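Local coordinates for C24 protein (Bizionia argentinensis JUB59, PDB 6OV6), which probably forms the receptor-binding tip of the long tail fibre of a temperate bacteriophage, as a three-chain assembly that binds manganese, at residues Ala36-Val46 with Ile109-Leu117. Sequence-based numbering, arbitrary orientation.
Sequences AGNKAIIKGCV and ISWAEFAKL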
loop_
_atom_site.group_PDB
_atom_site.type_symbol
_atom_site.label_atom_id
_atom_site.label_comp_id
_atom_site.label_asym_id
_atom_site.label_seq_id
_atom_site.Cartn_x
_atom_site.Cartn_y
_atom_site.Cartn_z
ATOM N N ALA A 36 26.341 24.185 -12.892
ATOM C CA ALA A 36 25.676 24.690 -11.690
ATOM C C ALA A 36 24.392 25.415 -12.083
ATOM O O ALA A 36 23.376 25.261 -11.419
ATOM C CB ALA A 36 26.610 25.622 -10.930
ATOM N N GLY A 37 24.449 26.171 -13.182
ATOM C CA GLY A 37 23.348 26.958 -13.698
ATOM C C GLY A 37 23.589 28.414 -13.375
ATOM O O GLY A 37 24.357 28.728 -12.449
ATOM N N ASN A 38 22.925 29.311 -14.117
ATOM C CA ASN A 38 23.082 30.759 -13.929
ATOM C C ASN A 38 22.757 31.219 -12.496
ATOM O O ASN A 38 21.817 30.689 -11.881
ATOM C CB ASN A 38 22.259 31.521 -14.954
ATOM C CG ASN A 38 22.676 32.973 -15.090
ATOM O OD1 ASN A 38 23.842 33.348 -14.899
ATOM N ND2 ASN A 38 21.710 33.830 -15.356
ATOM N N LYS A 39 23.546 32.183 -11.978
ATOM C CA LYS A 39 23.393 32.762 -10.630
ATOM C C LYS A 39 23.572 31.733 -9.527
ATOM O O LYS A 39 22.880 31.753 -8.508
ATOM C CB LYS A 39 22.085 33.594 -10.480
ATOM C CG LYS A 39 22.062 34.807 -11.398
ATOM C CD LYS A 39 20.670 35.439 -11.458
ATOM C CE LYS A 39 20.581 36.408 -12.613
ATOM N NZ LYS A 39 19.192 36.907 -12.793
ATOM N N ALA A 40 24.588 30.896 -9.698
ATOM C CA ALA A 40 24.893 29.895 -8.701
ATOM C C ALA A 40 25.959 30.433 -7.786
ATOM O O ALA A 40 26.856 31.181 -8.213
ATOM C CB ALA A 40 25.408 28.642 -9.370
ATOM N N ILE A 41 25.869 30.023 -6.532
ATOM C CA ILE A 41 26.913 30.200 -5.545
ATOM C C ILE A 41 27.738 28.919 -5.730
ATOM O O ILE A 41 27.238 27.816 -5.475
ATOM C CB ILE A 41 26.381 30.338 -4.096
ATOM C CG1 ILE A 41 25.596 31.665 -3.927
ATOM C CG2 ILE A 41 27.587 30.225 -3.114
ATOM C CD1 ILE A 41 24.810 31.804 -2.620
ATOM N N ILE A 42 28.973 29.067 -6.219
ATOM C CA ILE A 42 29.846 27.936 -6.494
ATOM C C ILE A 42 30.514 27.476 -5.194
ATOM O O ILE A 42 30.578 26.274 -4.920
ATOM C CB ILE A 42 30.917 28.318 -7.580
ATOM C CG1 ILE A 42 30.281 28.806 -8.919
ATOM C CG2 ILE A 42 31.968 27.187 -7.784
ATOM C CD1 ILE A 42 29.462 27.787 -9.746
ATOM N N LYS A 43 31.029 28.441 -4.418
ATOM C CA LYS A 43 31.744 28.190 -3.185
ATOM C C LYS A 43 31.552 29.372 -2.224
ATOM O O LYS A 43 31.423 30.506 -2.671
ATOM C CB LYS A 43 33.235 28.009 -3.537
ATOM C CG LYS A 43 34.105 27.463 -2.408
ATOM C CD LYS A 43 35.570 27.422 -2.844
ATOM C CE LYS A 43 36.487 27.105 -1.678
ATOM N NZ LYS A 43 36.271 25.724 -1.149
ATOM N N GLY A 44 31.547 29.089 -0.919
ATOM C CA GLY A 44 31.450 30.097 0.132
ATOM C C GLY A 44 30.134 30.834 0.152
ATOM O O GLY A 44 29.080 30.225 -0.068
ATOM N N CYS A 45 30.184 32.167 0.387
ATOM C CA CYS A 45 28.988 33.022 0.494
ATOM C C CYS A 45 28.015 32.490 1.544
ATOM O O CYS A 45 26.807 32.423 1.310
ATOM C CB CYS A 45 28.314 33.247 -0.863
ATOM S SG CYS A 45 29.477 33.604 -2.196
ATOM N N VAL A 46 28.576 32.120 2.705
ATOM C CA VAL A 46 27.875 31.550 3.866
ATOM C C VAL A 46 27.419 32.664 4.822
ATOM O O VAL A 46 28.207 33.552 5.161
ATOM C CB VAL A 46 28.740 30.447 4.562
ATOM C CG1 VAL A 46 28.024 29.839 5.770
ATOM C CG2 VAL A 46 29.125 29.342 3.570
ATOM N N ILE A 109 21.732 42.922 -9.262
ATOM C CA ILE A 109 20.877 41.742 -9.351
ATOM C C ILE A 109 20.430 41.415 -7.949
ATOM O O ILE A 109 21.250 41.462 -7.020
ATOM C CB ILE A 109 21.702 40.525 -9.935
ATOM C CG1 ILE A 109 22.534 40.861 -11.199
ATOM C CG2 ILE A 109 20.879 39.246 -10.087
ATOM C CD1 ILE A 109 21.799 41.399 -12.423
ATOM N N SER A 110 19.162 40.997 -7.798
ATOM C CA SER A 110 18.635 40.551 -6.510
ATOM C C SER A 110 19.469 39.348 -6.039
ATOM O O SER A 110 19.602 38.371 -6.780
ATOM C CB SER A 110 17.175 40.132 -6.653
ATOM O OG SER A 110 16.700 39.553 -5.452
ATOM N N TRP A 111 20.058 39.444 -4.845
ATOM C CA TRP A 111 20.863 38.376 -4.244
ATOM C C TRP A 111 20.050 37.100 -3.987
ATOM O O TRP A 111 20.611 36.017 -4.059
ATOM C CB TRP A 111 21.549 38.867 -2.964
ATOM C CG TRP A 111 22.435 37.881 -2.245
ATOM C CD1 TRP A 111 22.358 37.534 -0.925
ATOM C CD2 TRP A 111 23.576 37.179 -2.777
ATOM N NE1 TRP A 111 23.373 36.665 -0.602
ATOM C CE2 TRP A 111 24.129 36.419 -1.720
ATOM C CE3 TRP A 111 24.168 37.096 -4.052
ATOM C CZ2 TRP A 111 25.245 35.588 -1.895
ATOM C CZ3 TRP A 111 25.308 36.324 -4.208
ATOM C CH2 TRP A 111 25.838 35.581 -3.140
ATOM N N ALA A 112 18.732 37.227 -3.740
ATOM C CA ALA A 112 17.825 36.089 -3.498
ATOM C C ALA A 112 17.724 35.154 -4.726
ATOM O O ALA A 112 17.335 33.992 -4.588
ATOM C CB ALA A 112 16.447 36.595 -3.109
ATOM N N GLU A 113 18.109 35.652 -5.912
ATOM C CA GLU A 113 18.132 34.867 -7.157
ATOM C C GLU A 113 19.347 33.911 -7.217
ATOM O O GLU A 113 19.388 33.024 -8.074
ATOM C CB GLU A 113 18.113 35.789 -8.370
ATOM C CG GLU A 113 16.760 36.452 -8.591
ATOM C CD GLU A 113 16.709 37.469 -9.715
ATOM O OE1 GLU A 113 17.630 37.482 -10.567
ATOM O OE2 GLU A 113 15.717 38.232 -9.762
ATOM N N PHE A 114 20.329 34.101 -6.314
ATOM C CA PHE A 114 21.512 33.258 -6.219
ATOM C C PHE A 114 21.217 32.072 -5.332
ATOM O O PHE A 114 20.650 32.229 -4.242
ATOM C CB PHE A 114 22.747 34.034 -5.748
ATOM C CG PHE A 114 23.317 34.932 -6.818
ATOM C CD1 PHE A 114 24.506 34.608 -7.457
ATOM C CD2 PHE A 114 22.678 36.120 -7.167
ATOM C CE1 PHE A 114 25.031 35.439 -8.442
ATOM C CE2 PHE A 114 23.210 36.959 -8.141
ATOM C CZ PHE A 114 24.393 36.620 -8.763
ATOM N N ALA A 115 21.538 30.882 -5.825
ATOM C CA ALA A 115 21.251 29.647 -5.098
ATOM C C ALA A 115 22.495 28.898 -4.657
ATOM O O ALA A 115 23.468 28.800 -5.395
ATOM C CB ALA A 115 20.359 28.742 -5.932
ATOM N N LYS A 116 22.444 28.358 -3.441
ATOM C CA LYS A 116 23.520 27.529 -2.912
ATOM C C LYS A 116 23.236 26.128 -3.498
ATOM O O LYS A 116 22.074 25.793 -3.741
ATOM C CB LYS A 116 23.443 27.500 -1.374
ATOM C CG LYS A 116 24.755 27.130 -0.690
ATOM C CD LYS A 116 25.584 28.362 -0.345
ATOM C CE LYS A 116 26.835 27.983 0.400
ATOM N NZ LYS A 116 27.915 27.522 -0.513
ATOM N N LEU A 117 24.269 25.339 -3.769
ATOM C CA LEU A 117 24.032 24.036 -4.378
ATOM C C LEU A 117 24.316 22.849 -3.490
ATOM O O LEU A 117 25.125 22.947 -2.569
ATOM C CB LEU A 117 24.895 23.902 -5.645
ATOM C CG LEU A 117 24.874 25.079 -6.606
ATOM C CD1 LEU A 117 26.126 25.110 -7.430
ATOM C CD2 LEU A 117 23.587 25.098 -7.433
HETATM O O HOH W 1 26.773 26.462 -3.210
#
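A short parallel β-bridge, Ala40 beside Ala115, joins 36-46 to 109-117 and illustrates how a strand pairing of two backbone bonds can be flanked by side-chain contacts. Ala115 N donates to Lys39 O at 3.1 Å, and Ala115 O accepts from Ile41 N at 2.9 Å in a nearly straight bond (170°). Before the bridge, Lys39 lays CB over the centre of the Phe114 ring in a CH-pi contact, 3.9 Å from its centroid, while Trp111 CZ3 lies against the opposite ring face. With CG anti to the carbonyl carbon (chi1 -63°) and the chain extended beyond it, Lys39 runs alongside Glu113, and its NZ closes a salt bridge to OE1 of Glu113 at 2.8 Å. Ile41 crosses Trp111 at about a right angle, Ile41 CD1 lying 3.9 Å from Trp111 CZ2; Cys45 CB meets the indole at its edge. Past the bridge, Lys116, bent at chi2 and chi4, brings NZ onto an in-plane lone pair of Gly44 O at 3.0 Å. A water links this ammonium to Ile41 O and Leu117 N. On its other side, strand 40-42 pairs antiparallel with 51-59; Trp111 stacks on Phe66, Arg121 of the second subunit hydrogen-bonds to Glu113 O through NH2, and Leu35 of the third packs on Ala36 and Leu117.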